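PDB 6JKK: mitotic checkpoint control protein kinase BUB1 from Drosophila melanogaster, which probably acts as a protein kinase that binds ATP, this chain being the kinase domain of the larger BubR1 mitotic checkpoint protein of the kinetochore. Local coordinates for residues 26-31 / 93-98; 113-118 / 206-211. All coordinates share one frame; numbering follows the deposited sequence. Where two conformers were deposited one is given.

Contact 1: 26-31 / 93-98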
# COMPACT_ATOMS: atom_id res chain seq x y z
N MET A 26 19.85 13.28 -13.60
CA MET A 26 21.21 13.55 -13.16
C MET A 26 21.52 12.84 -11.83
O MET A 26 22.65 12.40 -11.60
CB MET A 26 21.38 15.06 -13.03
CG MET A 26 22.56 15.52 -12.21
SD MET A 26 22.56 17.32 -12.17
CE MET A 26 22.25 17.67 -13.90
N TYR A 27 20.51 12.73 -10.96
CA TYR A 27 20.69 12.03 -9.70
C TYR A 27 20.80 10.52 -9.88
O TYR A 27 21.76 9.91 -9.41
CB TYR A 27 19.56 12.37 -8.72
CG TYR A 27 19.61 11.63 -7.39
CD1 TYR A 27 20.76 11.62 -6.60
CD2 TYR A 27 18.49 10.95 -6.91
CE1 TYR A 27 20.80 10.94 -5.39
CE2 TYR A 27 18.52 10.28 -5.70
CZ TYR A 27 19.67 10.28 -4.94
OH TYR A 27 19.70 9.60 -3.73
N ILE A 28 19.85 9.91 -10.58
CA ILE A 28 19.86 8.45 -10.69
C ILE A 28 21.05 7.92 -11.50
O ILE A 28 21.47 6.77 -11.31
CB ILE A 28 18.52 7.86 -11.21
CG1 ILE A 28 18.23 8.28 -12.65
CG2 ILE A 28 17.37 8.26 -10.29
CD1 ILE A 28 16.92 7.69 -13.18
N GLU A 29 21.60 8.76 -12.36
CA GLU A 29 22.82 8.43 -13.11
C GLU A 29 24.03 8.18 -12.19
O GLU A 29 25.04 7.63 -12.62
CB GLU A 29 23.17 9.55 -14.09
CG GLU A 29 22.33 9.59 -15.35
CD GLU A 29 22.49 10.89 -16.12
OE1 GLU A 29 23.49 11.61 -15.88
OE2 GLU A 29 21.61 11.21 -16.95
N LYS A 30 23.92 8.62 -10.93
CA LYS A 30 25.01 8.51 -9.95
C LYS A 30 24.83 7.38 -8.95
O LYS A 30 25.74 7.07 -8.18
CB LYS A 30 25.12 9.81 -9.16
CG LYS A 30 26.24 10.73 -9.59
CD LYS A 30 25.94 11.41 -10.90
CE LYS A 30 26.60 12.77 -10.96
NZ LYS A 30 25.91 13.66 -11.93
N LEU A 31 23.64 6.78 -8.93
CA LEU A 31 23.33 5.77 -7.92
C LEU A 31 23.90 4.41 -8.31
O LEU A 31 23.59 3.88 -9.37
CB LEU A 31 21.81 5.67 -7.74
CG LEU A 31 21.13 6.88 -7.11
CD1 LEU A 31 19.61 6.76 -7.19
CD2 LEU A 31 21.58 7.10 -5.67
N TRP A 93 9.04 7.95 -12.02
CA TRP A 93 8.34 8.51 -10.87
C TRP A 93 8.29 7.55 -9.69
O TRP A 93 8.50 7.96 -8.54
CB TRP A 93 6.92 8.91 -11.28
CG TRP A 93 6.11 9.53 -10.18
CD1 TRP A 93 5.09 8.95 -9.47
CD2 TRP A 93 6.27 10.86 -9.65
NE1 TRP A 93 4.60 9.85 -8.54
CE2 TRP A 93 5.30 11.02 -8.63
CE3 TRP A 93 7.13 11.92 -9.95
CZ2 TRP A 93 5.18 12.21 -7.91
CZ3 TRP A 93 7.00 13.09 -9.23
CH2 TRP A 93 6.04 13.23 -8.22
N GLU A 94 8.01 6.28 -9.97
CA GLU A 94 7.98 5.29 -8.91
C GLU A 94 9.32 5.21 -8.16
O GLU A 94 9.35 5.14 -6.92
CB GLU A 94 7.59 3.92 -9.48
CG GLU A 94 7.67 2.80 -8.47
CD GLU A 94 7.08 1.52 -9.02
OE1 GLU A 94 6.66 1.52 -10.19
OE2 GLU A 94 7.03 0.53 -8.27
N PHE A 95 10.43 5.27 -8.90
CA PHE A 95 11.76 5.23 -8.32
C PHE A 95 11.95 6.47 -7.45
O PHE A 95 12.43 6.38 -6.31
CB PHE A 95 12.83 5.15 -9.43
CG PHE A 95 14.21 4.74 -8.95
CD1 PHE A 95 14.40 4.13 -7.72
CD2 PHE A 95 15.33 5.00 -9.75
CE1 PHE A 95 15.68 3.77 -7.29
CE2 PHE A 95 16.61 4.65 -9.34
CZ PHE A 95 16.79 4.03 -8.10
N TYR A 96 11.54 7.63 -7.96
CA TYR A 96 11.63 8.88 -7.19
C TYR A 96 10.91 8.79 -5.84
O TYR A 96 11.50 9.10 -4.80
CB TYR A 96 11.09 10.08 -7.99
CG TYR A 96 10.83 11.29 -7.11
CD1 TYR A 96 11.87 12.12 -6.70
CD2 TYR A 96 9.54 11.60 -6.67
CE1 TYR A 96 11.63 13.22 -5.87
CE2 TYR A 96 9.29 12.70 -5.85
CZ TYR A 96 10.34 13.50 -5.46
OH TYR A 96 10.11 14.59 -4.65
N ILE A 97 9.64 8.39 -5.86
CA ILE A 97 8.86 8.29 -4.63
C ILE A 97 9.54 7.37 -3.61
O ILE A 97 9.68 7.72 -2.43
CB ILE A 97 7.42 7.78 -4.89
CG1 ILE A 97 6.60 8.81 -5.69
CG2 ILE A 97 6.73 7.43 -3.56
CD1 ILE A 97 6.43 10.17 -5.00
N CYS A 98 9.98 6.20 -4.07
CA CYS A 98 10.59 5.22 -3.18
C CYS A 98 11.88 5.72 -2.57
O CYS A 98 12.14 5.52 -1.39
CB CYS A 98 10.85 3.91 -3.92
SG CYS A 98 9.35 2.98 -4.22
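F95 meets I28 and L31 through one side and the tip of its phenyl ring, and these three side chains carry all of the close contacts between residues 26-31 and 93-98. The CB of F95 starts toward the facing segment, and chi1 of -165°, with CG anti to the backbone N, carries the ring outward to it. Following the ring, CD2 lies 3.9 Å from I28 CG2. CE2 comes to 3.8 Å of the same I28 CG2 and also lies near I28 CB, while CZ stands 4.0 Å from L31 CD1. Both methyls approach the ring obliquely.

I28 presents CG2, the branch anti to its carbonyl carbon. The type I turn from I28 to L31, in which L31 N donates to I28 O at 3.2 Å, brings L31 to the ring from the direction opposite to F95; its CD1 also lies over one face of the Y27 ring, 3.9 Å above the plane and offset to the rim. Without the ring, as with an alanine here, I28 CG2 and L31 CD1 would probably lose their shared partner and a gap would open between the turn and the helix.

The interface is small, 105 Å² in sum, but F95 further meets the Y129 ring and C34, and L31 touches L99. On the same helix E94 forms a salt bridge with K85, a predicted ATP-binding residue. This is the lysine-glutamate pair that identifies 92-104 as helix C of the kinase N-lobe; the contact is therefore the packing of the chain N-terminal to the kinase sheet, here helix 24-28 and its turn, just ahead of strand 34-36, against a side of helix C other than the one E94 turns to K85.

Contact 2: 113-118 / 206-211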
# COMPACT_ATOMS: atom_id res chain seq x y z
N SER A 113 8.38 -1.30 6.69
CA SER A 113 6.96 -1.13 6.35
C SER A 113 6.73 -0.57 4.95
O SER A 113 5.58 -0.48 4.51
CB SER A 113 6.28 -0.20 7.35
OG SER A 113 6.58 -0.56 8.68
N TYR A 114 7.80 -0.19 4.26
CA TYR A 114 7.67 0.38 2.92
C TYR A 114 8.60 -0.36 1.97
O TYR A 114 9.75 -0.61 2.31
CB TYR A 114 8.02 1.88 2.94
CG TYR A 114 7.23 2.63 3.99
CD1 TYR A 114 5.90 2.98 3.76
CD2 TYR A 114 7.80 2.95 5.21
CE1 TYR A 114 5.17 3.64 4.74
CE2 TYR A 114 7.08 3.60 6.19
CZ TYR A 114 5.76 3.95 5.95
OH TYR A 114 5.05 4.61 6.92
N ALA A 115 8.08 -0.71 0.80
CA ALA A 115 8.88 -1.38 -0.22
C ALA A 115 10.16 -0.60 -0.48
O ALA A 115 10.14 0.63 -0.49
CB ALA A 115 8.09 -1.53 -1.51
N HIS A 116 11.27 -1.32 -0.67
CA HIS A 116 12.56 -0.70 -0.97
C HIS A 116 13.01 -1.23 -2.33
O HIS A 116 12.99 -2.44 -2.56
CB HIS A 116 13.57 -1.05 0.12
CG HIS A 116 14.96 -0.54 -0.14
ND1 HIS A 116 15.92 -1.30 -0.79
CD2 HIS A 116 15.56 0.63 0.18
CE1 HIS A 116 17.04 -0.60 -0.87
NE2 HIS A 116 16.85 0.57 -0.29
N ILE A 117 13.37 -0.32 -3.23
CA ILE A 117 13.90 -0.75 -4.53
C ILE A 117 15.38 -1.04 -4.33
O ILE A 117 16.20 -0.13 -4.16
CB ILE A 117 13.61 0.30 -5.64
CG1 ILE A 117 12.11 0.40 -5.87
CG2 ILE A 117 14.31 -0.07 -6.97
CD1 ILE A 117 11.68 1.41 -6.92
N ASP A 118 15.71 -2.33 -4.31
CA ASP A 118 17.09 -2.76 -4.09
C ASP A 118 17.96 -2.44 -5.29
O ASP A 118 19.13 -2.05 -5.14
CB ASP A 118 17.15 -4.27 -3.82
CG ASP A 118 16.50 -4.66 -2.50
OD1 ASP A 118 16.27 -3.78 -1.65
OD2 ASP A 118 16.25 -5.87 -2.33
N ILE A 206 3.43 -1.41 -0.66
CA ILE A 206 4.19 -1.51 -1.91
C ILE A 206 3.50 -0.75 -3.05
O ILE A 206 2.35 -0.31 -2.91
CB ILE A 206 4.34 -2.98 -2.35
CG1 ILE A 206 2.98 -3.55 -2.76
CG2 ILE A 206 4.96 -3.82 -1.23
CD1 ILE A 206 3.02 -4.95 -3.41
N ASP A 207 4.21 -0.63 -4.17
CA ASP A 207 3.64 -0.11 -5.42
C ASP A 207 3.32 1.38 -5.36
O ASP A 207 2.15 1.78 -5.35
CB ASP A 207 2.42 -0.93 -5.87
CG ASP A 207 2.80 -2.16 -6.66
OD1 ASP A 207 2.03 -3.15 -6.64
OD2 ASP A 207 3.86 -2.15 -7.32
N PHE A 208 4.37 2.19 -5.34
CA PHE A 208 4.25 3.64 -5.27
C PHE A 208 4.24 4.28 -6.65
O PHE A 208 4.65 5.43 -6.81
CB PHE A 208 5.39 4.20 -4.42
CG PHE A 208 5.39 3.68 -3.01
CD1 PHE A 208 4.52 4.22 -2.06
CD2 PHE A 208 6.23 2.64 -2.64
CE1 PHE A 208 4.50 3.73 -0.76
CE2 PHE A 208 6.23 2.15 -1.34
CZ PHE A 208 5.36 2.69 -0.40
N GLY A 209 3.73 3.54 -7.63
CA GLY A 209 3.78 3.95 -9.02
C GLY A 209 3.01 5.21 -9.38
O GLY A 209 3.34 5.90 -10.35
N VAL A 210 1.97 5.52 -8.61
CA VAL A 210 1.19 6.74 -8.84
C VAL A 210 1.09 7.60 -7.58
O VAL A 210 0.13 8.36 -7.42
CB VAL A 210 -0.23 6.43 -9.38
CG1 VAL A 210 -0.14 5.77 -10.74
CG2 VAL A 210 -1.02 5.53 -8.42
N SER A 211 2.07 7.48 -6.70
CA SER A 211 2.03 8.21 -5.43
C SER A 211 2.19 9.71 -5.65
O SER A 211 2.63 10.15 -6.72
CB SER A 211 3.08 7.68 -4.45
OG SER A 211 2.78 6.35 -4.08
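A115 and F208 form the tight part of this contact, with I206 completing it. The A115 methyl points toward residues 206-211 and lies 3.9 Å from I206 CG2, with I206 CA equally close. F208 reaches A115 by CE2: A115 N stands 4.0 Å away, at the ring edge and near its plane, and A115 CB is at a similar distance. The ring tip, CZ, comes 4.2 Å from Y114 CD1, at the edge of the tyrosine ring, whose OH is bonded to I169 O. Setting CG beside the backbone N, chi1 -60°, swings the F208 ring so that CE2 reaches A115 and CZ reaches Y114. No hydrogen bond crosses between the two segments, but S113 and A115 both bond through the backbone to L205, so the loop is anchored just ahead of I206.

H116 is the loose, exposed part. Its CB is directed away from residues 206-211, and its ND1 donates to D118 OD1 at 2.6 Å with an N-H...O angle of 155°. The oxygen lies only 7° out of the imidazole plane, a bond that ties the loop to itself rather than to its neighbour. On the facing segment, the CB of D207 is directed away from residues 113-118, and its carboxylate is held by K85.

Residues 207-209 are the DFG motif of the kinase. The salt bridge of D207 with K85, and the packing of F208 against H180 and against I97 and I101 of helix 92-104, are consistent with the DFG-in arrangement, here backed by the loop between helix C and strand 119-122.

Overall arrangement
Contact 1 closes before contact 2 opens along the chain, and their centres lie about 13 Å apart. Helix 92-104 joins them: one side receives helix 24-28 and its turn, another bears on the DFG loop. The evidence is direct, since I97 CG2 lies 3.6 Å from F208 CB and W93 NE1 is 2.7 Å from S211 O, a probable hydrogen bond. Contact 1 is buried but lies farther out, its centre about 20 Å from the chain centre, against about 8 Å for contact 2. K85 pairs with acidic residues of both 93-98 and 206-211, tying helix C to the DFG loop beside the predicted ATP site, while contact 1 packs on another side of the helix.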